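Local coordinates for amino acid adenylation domain-containing protein (Bacillus stratosphericus LAMA 585, PDB 6ULY) that probably activates a keto acid as its acyl adenylate, acting as an adenylation domain in nonribosomal depsipeptide synthesis, at residues Pro329-Ser334 against Thr440-Phe445; Val340-Ala345 against Lys385-Ile390. All blocks are in the same frame, centred on the assembly; numbering follows the deposited sequence.

Contact 1 (Pro329-Ser334 against Thr440-Phe445). With QA7 (5'-O-{(S)-hydroxy[(4-methyl-2-oxopentanoyl)oxy]phosphoryl}adenosine), chain C.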
ATOM      1  N   PRO A 329      25.209  13.676   9.359  1.00 41.95           N
ATOM      2  CA  PRO A 329      24.189  12.795   8.781  1.00 42.89           C
ATOM      3  C   PRO A 329      23.522  11.957   9.862  1.00 44.59           C
ATOM      4  O   PRO A 329      24.153  11.554  10.843  1.00 43.87           O
ATOM      5  CB  PRO A 329      24.982  11.929   7.797  1.00 43.44           C
ATOM      6  CG  PRO A 329      26.176  12.753   7.446  1.00 41.64           C
ATOM      7  CD  PRO A 329      26.507  13.549   8.673  1.00 42.92           C
ATOM      8  N   ALA A 330      22.227  11.707   9.682  1.00 40.52           N
ATOM      9  CA  ALA A 330      21.467  10.931  10.650  1.00 41.41           C
ATOM     10  C   ALA A 330      20.329  10.213   9.940  1.00 40.68           C
ATOM     11  O   ALA A 330      19.866  10.642   8.881  1.00 33.69           O
ATOM     12  CB  ALA A 330      20.919  11.818  11.770  1.00 38.02           C
ATOM     13  N   PHE A 331      19.883   9.109  10.541  1.00 37.10           N
ATOM     14  CA  PHE A 331      18.758   8.340  10.029  1.00 35.84           C
ATOM     15  C   PHE A 331      17.838   7.967  11.180  1.00 35.35           C
ATOM     16  O   PHE A 331      18.284   7.730  12.306  1.00 36.94           O
ATOM     17  CB  PHE A 331      19.213   7.068   9.297  1.00 40.75           C
ATOM     18  CG  PHE A 331      18.244   5.921   9.418  1.00 44.12           C
ATOM     19  CD1 PHE A 331      17.133   5.845   8.596  1.00 43.60           C
ATOM     20  CD2 PHE A 331      18.438   4.928  10.364  1.00 40.25           C
ATOM     21  CE1 PHE A 331      16.239   4.796   8.712  1.00 43.95           C
ATOM     22  CE2 PHE A 331      17.548   3.883  10.484  1.00 42.87           C
ATOM     23  CZ  PHE A 331      16.447   3.817   9.658  1.00 41.74           C
ATOM     24  N   GLY A 332      16.547   7.911  10.884  1.00 37.53           N
ATOM     25  CA  GLY A 332      15.582   7.469  11.871  1.00 36.63           C
ATOM     26  C   GLY A 332      14.225   7.296  11.231  1.00 34.88           C
ATOM     27  O   GLY A 332      14.053   7.474  10.022  1.00 32.22           O
ATOM     28  N   MET A 333      13.257   6.936  12.067  1.00 35.46           N
ATOM     29  CA  MET A 333      11.889   6.743  11.616  1.00 40.41           C
ATOM     30  C   MET A 333      10.954   7.162  12.736  1.00 36.67           C
ATOM     31  O   MET A 333      11.309   7.097  13.914  1.00 36.51           O
ATOM     32  CB  MET A 333      11.599   5.282  11.227  1.00 38.11           C
ATOM     33  CG  MET A 333      12.658   4.620  10.357  1.00 39.58           C
ATOM     34  SD  MET A 333      12.306   2.872  10.035  1.00 41.12           S
ATOM     35  CE  MET A 333      10.756   3.007   9.138  1.00 31.52           C
ATOM     36  N   SER A 334       9.748   7.581  12.358  1.00 40.85           N
ATOM     37  CA  SER A 334       8.745   7.892  13.368  1.00 38.46           C
ATOM     38  C   SER A 334       8.514   6.695  14.282  1.00 39.87           C
ATOM     39  O   SER A 334       8.309   6.860  15.491  1.00 38.64           O
ATOM     40  CB  SER A 334       7.444   8.326  12.696  1.00 34.46           C
ATOM     41  OG  SER A 334       6.834   7.232  12.041  1.00 55.69           O
ATOM     42  N   THR A 440      12.594  -2.027   9.173  1.00 44.20           N
ATOM     43  CA  THR A 440      12.507  -0.643   8.722  1.00 44.35           C
ATOM     44  C   THR A 440      11.968  -0.527   7.306  1.00 45.38           C
ATOM     45  O   THR A 440      11.345   0.484   6.966  1.00 48.65           O
ATOM     46  CB  THR A 440      13.881   0.026   8.777  1.00 41.85           C
ATOM     47  OG1 THR A 440      14.771  -0.637   7.869  1.00 41.17           O
ATOM     48  CG2 THR A 440      14.451  -0.019  10.188  1.00 42.60           C
ATOM     49  N   GLY A 441      12.191  -1.537   6.474  1.00 45.02           N
ATOM     50  CA  GLY A 441      11.950  -1.406   5.057  1.00 40.53           C
ATOM     51  C   GLY A 441      13.080  -0.755   4.291  1.00 42.10           C
ATOM     52  O   GLY A 441      12.975  -0.614   3.067  1.00 41.10           O
ATOM     53  N   ASP A 442      14.153  -0.358   4.968  1.00 43.12           N
ATOM     54  CA  ASP A 442      15.290   0.300   4.345  1.00 41.32           C
ATOM     55  C   ASP A 442      16.399  -0.705   4.063  1.00 42.05           C
ATOM     56  O   ASP A 442      16.551  -1.707   4.765  1.00 49.42           O
ATOM     57  CB  ASP A 442      15.830   1.417   5.241  1.00 43.70           C
ATOM     58  CG  ASP A 442      14.823   2.524   5.459  1.00 43.83           C
ATOM     59  OD1 ASP A 442      14.229   2.992   4.466  1.00 47.89           O
ATOM     60  OD2 ASP A 442      14.617   2.917   6.624  1.00 51.01           O
ATOM     61  N   LEU A 443      17.176  -0.418   3.027  1.00 46.75           N
ATOM     62  CA  LEU A 443      18.323  -1.225   2.649  1.00 46.41           C
ATOM     63  C   LEU A 443      19.603  -0.480   2.997  1.00 49.26           C
ATOM     64  O   LEU A 443      19.678   0.747   2.860  1.00 47.39           O
ATOM     65  CB  LEU A 443      18.303  -1.548   1.154  1.00 45.08           C
ATOM     66  CG  LEU A 443      17.067  -2.291   0.644  1.00 51.38           C
ATOM     67  CD1 LEU A 443      17.158  -2.478  -0.860  1.00 48.34           C
ATOM     68  CD2 LEU A 443      16.914  -3.633   1.340  1.00 51.50           C
ATOM     69  N   GLY A 444      20.602  -1.226   3.451  1.00 45.10           N
ATOM     70  CA  GLY A 444      21.880  -0.628   3.773  1.00 45.25           C
ATOM     71  C   GLY A 444      22.853  -1.685   4.241  1.00 43.71           C
ATOM     72  O   GLY A 444      22.601  -2.885   4.120  1.00 47.16           O
ATOM     73  N   PHE A 445      23.974  -1.218   4.782  1.00 45.60           N
ATOM     74  CA  PHE A 445      25.002  -2.107   5.290  1.00 43.96           C
ATOM     75  C   PHE A 445      25.611  -1.499   6.543  1.00 48.38           C
ATOM     76  O   PHE A 445      25.405  -0.325   6.858  1.00 50.16           O
ATOM     77  CB  PHE A 445      26.085  -2.376   4.233  1.00 42.49           C
ATOM     78  CG  PHE A 445      26.791  -1.145   3.764  1.00 50.62           C
ATOM     79  CD1 PHE A 445      27.967  -0.732   4.370  1.00 48.74           C
ATOM     80  CD2 PHE A 445      26.282  -0.397   2.715  1.00 52.47           C
ATOM     81  CE1 PHE A 445      28.620   0.405   3.942  1.00 48.28           C
ATOM     82  CE2 PHE A 445      26.931   0.744   2.283  1.00 49.65           C
ATOM     83  CZ  PHE A 445      28.104   1.144   2.895  1.00 50.59           C
TER
HETATM   84  C01 QA7 C 701      16.843  11.779  11.344  1.00 44.33           C
HETATM   85  C02 QA7 C 701      15.400  12.102  11.241  1.00 40.95           C
HETATM   86  C03 QA7 C 701      14.825  12.353  12.609  1.00 43.30           C
HETATM   87  C04 QA7 C 701      14.810  10.998  10.423  1.00 43.01           C
HETATM   88  C05 QA7 C 701      13.469  10.469  10.821  1.00 44.10           C
HETATM   89  C06 QA7 C 701      12.390  10.372   9.793  1.00 42.01           C
HETATM   90  C10 QA7 C 701      11.566   7.578   7.903  1.00 43.28           C
HETATM   91  C11 QA7 C 701      12.093   7.147   6.708  1.00 47.53           C
HETATM   92  C12 QA7 C 701      13.134   5.982   6.977  1.00 49.13           C
HETATM   93  C13 QA7 C 701      13.921   6.064   6.044  1.00 49.35           C
HETATM   94  C14 QA7 C 701      13.943   7.637   5.559  1.00 50.13           C
HETATM   95  C16 QA7 C 701      15.309   8.833   7.097  1.00 47.33           C
HETATM   96  C18 QA7 C 701      17.197   8.840   6.106  1.00 44.48           C
HETATM   97  C19 QA7 C 701      18.506   8.980   5.657  1.00 39.75           C
HETATM   98  C21 QA7 C 701      18.004   7.838   3.806  1.00 45.70           C
HETATM   99  C23 QA7 C 701      16.339   8.182   5.332  1.00 44.86           C
HETATM  100  N15 QA7 C 701      15.162   8.204   5.972  1.00 45.42           N
HETATM  101  N17 QA7 C 701      16.544   9.229   7.199  1.00 46.52           N
HETATM  102  N20 QA7 C 701      18.858   8.467   4.529  1.00 47.49           N
HETATM  103  N22 QA7 C 701      16.781   7.686   4.166  1.00 47.65           N
HETATM  104  N24 QA7 C 701      19.433   9.659   6.455  1.00 43.04           N
HETATM  105  O07 QA7 C 701      11.199   9.791  10.049  1.00 48.97           O
HETATM  106  O09 QA7 C 701      10.623   8.569   7.733  1.00 48.93           O
HETATM  107  O25 QA7 C 701      12.957   8.202   6.093  1.00 45.76           O
HETATM  108  O26 QA7 C 701      13.545   5.364   4.842  1.00 51.27           O
HETATM  109  O27 QA7 C 701      12.571   4.598   7.150  1.00 49.27           O
HETATM  110  O28 QA7 C 701       9.300  10.459   8.750  1.00 59.20           O
HETATM  111  O29 QA7 C 701       9.249   8.425   9.673  1.00 42.14           O
HETATM  112  O30 QA7 C 701      12.591  10.804   8.772  1.00 45.83           O
HETATM  113  O31 QA7 C 701      13.300  10.106  11.882  1.00 46.39           O
HETATM  114  P08 QA7 C 701      10.097   9.319   9.010  1.00 53.97           P

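Contact 2 (Val340-Ala345 against Lys385-Ile390)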
ATOM      1  N   VAL A 340      18.278   7.402  15.178  1.00 42.10           N
ATOM      2  CA  VAL A 340      18.938   6.369  15.967  1.00 39.74           C
ATOM      3  C   VAL A 340      20.396   6.188  15.580  1.00 39.13           C
ATOM      4  O   VAL A 340      21.105   5.417  16.230  1.00 38.66           O
ATOM      5  CB  VAL A 340      18.188   5.025  15.863  1.00 36.55           C
ATOM      6  CG1 VAL A 340      16.796   5.150  16.473  1.00 38.24           C
ATOM      7  CG2 VAL A 340      18.103   4.558  14.411  1.00 36.03           C
ATOM      8  N   VAL A 341      20.870   6.881  14.545  1.00 39.92           N
ATOM      9  CA  VAL A 341      22.278   6.886  14.163  1.00 41.01           C
ATOM     10  C   VAL A 341      22.684   8.319  13.846  1.00 39.27           C
ATOM     11  O   VAL A 341      21.903   9.081  13.267  1.00 38.89           O
ATOM     12  CB  VAL A 341      22.561   5.972  12.952  1.00 36.53           C
ATOM     13  CG1 VAL A 341      22.439   4.507  13.342  1.00 42.32           C
ATOM     14  CG2 VAL A 341      21.629   6.300  11.794  1.00 37.16           C
ATOM     15  N   PHE A 342      23.912   8.676  14.219  1.00 39.60           N
ATOM     16  CA  PHE A 342      24.489   9.982  13.920  1.00 41.54           C
ATOM     17  C   PHE A 342      25.930   9.792  13.470  1.00 43.31           C
ATOM     18  O   PHE A 342      26.688   9.056  14.110  1.00 48.51           O
ATOM     19  CB  PHE A 342      24.451  10.911  15.140  1.00 40.91           C
ATOM     20  CG  PHE A 342      23.074  11.363  15.527  1.00 41.25           C
ATOM     21  CD1 PHE A 342      22.514  12.490  14.951  1.00 36.36           C
ATOM     22  CD2 PHE A 342      22.347  10.676  16.486  1.00 38.75           C
ATOM     23  CE1 PHE A 342      21.251  12.915  15.314  1.00 39.77           C
ATOM     24  CE2 PHE A 342      21.084  11.096  16.854  1.00 34.71           C
ATOM     25  CZ  PHE A 342      20.535  12.217  16.267  1.00 43.28           C
ATOM     26  N   SER A 343      26.305  10.458  12.380  1.00 40.55           N
ATOM     27  CA  SER A 343      27.664  10.413  11.853  1.00 42.30           C
ATOM     28  C   SER A 343      28.390  11.706  12.202  1.00 43.23           C
ATOM     29  O   SER A 343      27.889  12.800  11.919  1.00 43.94           O
ATOM     30  CB  SER A 343      27.654  10.211  10.337  1.00 40.75           C
ATOM     31  OG  SER A 343      28.954  10.365   9.791  1.00 43.12           O
ATOM     32  N   PHE A 344      29.569  11.578  12.816  1.00 46.74           N
ATOM     33  CA  PHE A 344      30.374  12.722  13.230  1.00 40.96           C
ATOM     34  C   PHE A 344      31.662  12.830  12.420  1.00 39.89           C
ATOM     35  O   PHE A 344      32.672  13.334  12.917  1.00 44.24           O
ATOM     36  CB  PHE A 344      30.717  12.637  14.717  1.00 38.88           C
ATOM     37  CG  PHE A 344      29.556  12.274  15.589  1.00 41.92           C
ATOM     38  CD1 PHE A 344      28.718  13.250  16.091  1.00 45.92           C
ATOM     39  CD2 PHE A 344      29.305  10.950  15.909  1.00 46.67           C
ATOM     40  CE1 PHE A 344      27.648  12.915  16.900  1.00 45.24           C
ATOM     41  CE2 PHE A 344      28.240  10.609  16.714  1.00 43.41           C
ATOM     42  CZ  PHE A 344      27.411  11.593  17.211  1.00 46.28           C
ATOM     43  N   ALA A 345      31.638  12.370  11.171  1.00 42.76           N
ATOM     44  CA  ALA A 345      32.845  12.218  10.373  1.00 46.00           C
ATOM     45  C   ALA A 345      32.875  13.075   9.118  1.00 42.88           C
ATOM     46  O   ALA A 345      33.880  13.050   8.398  1.00 49.21           O
ATOM     47  CB  ALA A 345      33.024  10.746   9.969  1.00 44.57           C
ATOM     48  N   LYS A 385      27.278   5.417  13.984  1.00 42.80           N
ATOM     49  CA  LYS A 385      27.003   4.350  14.926  1.00 44.12           C
ATOM     50  C   LYS A 385      25.641   4.547  15.580  1.00 48.27           C
ATOM     51  O   LYS A 385      25.152   5.676  15.691  1.00 43.77           O
ATOM     52  CB  LYS A 385      28.075   4.300  16.011  1.00 41.71           C
ATOM     53  CG  LYS A 385      29.452   3.925  15.509  1.00 56.19           C
ATOM     54  CD  LYS A 385      30.347   3.449  16.641  1.00 75.11           C
ATOM     55  CE  LYS A 385      31.700   2.984  16.117  1.00103.60           C
ATOM     56  NZ  LYS A 385      32.428   4.075  15.405  1.00113.92           N
ATOM     57  N   PRO A 386      25.016   3.464  16.038  1.00 43.17           N
ATOM     58  CA  PRO A 386      23.751   3.606  16.763  1.00 44.43           C
ATOM     59  C   PRO A 386      23.943   4.418  18.032  1.00 38.57           C
ATOM     60  O   PRO A 386      25.004   4.394  18.656  1.00 41.93           O
ATOM     61  CB  PRO A 386      23.353   2.160  17.085  1.00 39.67           C
ATOM     62  CG  PRO A 386      24.200   1.303  16.214  1.00 46.30           C
ATOM     63  CD  PRO A 386      25.451   2.059  15.952  1.00 44.23           C
ATOM     64  N   ILE A 387      22.894   5.133  18.421  1.00 43.31           N
ATOM     65  CA  ILE A 387      22.908   5.855  19.689  1.00 39.59           C
ATOM     66  C   ILE A 387      22.866   4.822  20.809  1.00 42.75           C
ATOM     67  O   ILE A 387      22.508   3.661  20.562  1.00 45.81           O
ATOM     68  CB  ILE A 387      21.737   6.845  19.793  1.00 43.41           C
ATOM     69  CG1 ILE A 387      20.393   6.117  19.684  1.00 46.98           C
ATOM     70  CG2 ILE A 387      21.858   7.924  18.720  1.00 38.85           C
ATOM     71  CD1 ILE A 387      19.190   7.036  19.910  1.00 42.92           C
ATOM     72  N   PRO A 388      23.235   5.182  22.036  1.00 44.16           N
ATOM     73  CA  PRO A 388      23.115   4.233  23.146  1.00 46.75           C
ATOM     74  C   PRO A 388      21.719   3.634  23.215  1.00 44.07           C
ATOM     75  O   PRO A 388      20.716   4.321  23.010  1.00 43.92           O
ATOM     76  CB  PRO A 388      23.425   5.088  24.377  1.00 47.45           C
ATOM     77  CG  PRO A 388      24.315   6.162  23.868  1.00 45.62           C
ATOM     78  CD  PRO A 388      23.880   6.441  22.451  1.00 43.51           C
ATOM     79  N   GLY A 389      21.667   2.331  23.499  1.00 45.17           N
ATOM     80  CA  GLY A 389      20.429   1.610  23.653  1.00 42.15           C
ATOM     81  C   GLY A 389      19.931   0.923  22.400  1.00 44.77           C
ATOM     82  O   GLY A 389      19.091   0.020  22.499  1.00 40.15           O
ATOM     83  N   ILE A 390      20.430   1.311  21.231  1.00 42.27           N
ATOM     84  CA  ILE A 390      19.939   0.807  19.955  1.00 37.48           C
ATOM     85  C   ILE A 390      20.891  -0.260  19.438  1.00 41.19           C
ATOM     86  O   ILE A 390      22.118  -0.113  19.520  1.00 39.56           O
ATOM     87  CB  ILE A 390      19.789   1.947  18.929  1.00 39.74           C
ATOM     88  CG1 ILE A 390      18.730   2.961  19.382  1.00 38.03           C
ATOM     89  CG2 ILE A 390      19.458   1.381  17.558  1.00 39.19           C
ATOM     90  CD1 ILE A 390      17.310   2.495  19.220  1.00 40.34           C
TER
HETATM   91  O   HOH W   1      26.111   7.927  16.648  1.00 46.69           O

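Contact 1 (Pro329-Ser334 against Thr440-Phe445)
M333 and T440 mark the nearest backbone approach, 8.0 Å between their CA atoms, on two strand segments whose N-to-C directions differ by 152°; no hydrogen bond crosses between the segments, so side chains and the bound keto acyl adenylate do the joining. M333 runs extended to SD and then bends at chi3 (62°), bringing SD to 3.5 Å from T440 CB and carrying CE to T440 O and the ribose oxygen O27. The two side chains cross at about a right angle. F331 and D442 approach from opposite directions: F331 CE1 lies 3.2 Å from D442 OD2, with ring and carboxylate planes nearly perpendicular, and the ribose carbon C13 sits in the ring plane at its edge. D442 OD2 accepts from the ribose O27 at 2.7 Å, while OD1 approaches O26 at a doubtfully short 2.5 Å, consistent with a two-pronged grip on the diol. Behind it stands T440, whose OG1 accepts from D442 N (3.0 Å, N-H...O 163°) in an ST turn and is also hydrogen-bonded to V410 O; this second-shell link probably steadies the backbone that carries the carboxylate. The backbone of 329-334 also bonds the adenine and the phosphate: A330 O accepts from the adenine amino N24 at 2.7 Å, and S334 N donates to the phosphate oxygen O29 at 2.9 Å. A strand bonding adenine, a following turn bonding phosphate and an opposing aspartate at the ribose form the adenylate pocket of ANL-superfamily adenylation domains.

Contact 2 (Val340-Ala345 against Lys385-Ile390)
V341 and P386 form an antiparallel non-hydrogen-bonded pair, their CA atoms 4.4 Å apart, placing strand 385-386 beside strand 338-342 in a mixed sheet. The one direct hydrogen bond between the segments runs from I387 N to V340 O (2.8 Å, N-H...O 157°), with the donor tilted 34° out of the carbonyl plane. The same oxygen takes a CA-H...O contact from P386 CA at 3.3 Å, so two neighbouring residues converge on it; a second contact of this kind, V341 CA to K385 O, runs the other way.

Beyond this pair the backbones are joined through water: one molecule donates to F342 O at 2.8 Å and to K385 O at 2.6 Å, bridging carbonyls that cannot bond to each other. The bonding is thus sparse and partly indirect, in keeping with 385-386 being the short outermost strand of this sheet within the chain. On the far side of strand 338-342, V340 and V341 both face F331 in a classic beta bulge.

Two apolar side-chain clusters stand out, besides V341 CG1 resting on P386 CA. In one, I387 turns CG2 into the plane of the F342 ring and meets its edge, 3.6 Å from CD2; chi1 of 60° puts CG2 anti to the carbonyl carbon, where it meets the ring, while CG1 lies against V340 O. Helix 193-207 borders this cluster, T203 and N207 touching F342 and A206 touching I387. In the other, V340 CG1 meets I390 CD1 at 3.9 Å, the side chains crossing at about a right angle, and T416 touches both. I390 is returned towards V340 by a type II turn from I387, closed by I390 N to I387 O at 3.2 Å.

How the contacts relate
Both contacts are largely buried: all four touching residues of contact 1 are, against six of seven in contact 2, where K385 is exposed. Contact 1 also lies nearer the middle of the chain, about 10 Å between centres against about 16 Å. It brings together strands of two different sheets around a ligand, and its hydrogen bonds run to that ligand, not between the strands; contact 2 adds an outer strand within one sheet by backbone, water and apolar packing. Strand 338-342 lies between 327-333 and 385-386: F331 O to V340 N and P329 O to S343 N are probable hydrogen bonds, each 2.9 Å. Contact 2 is nested in the chain loop that contact 1 closes.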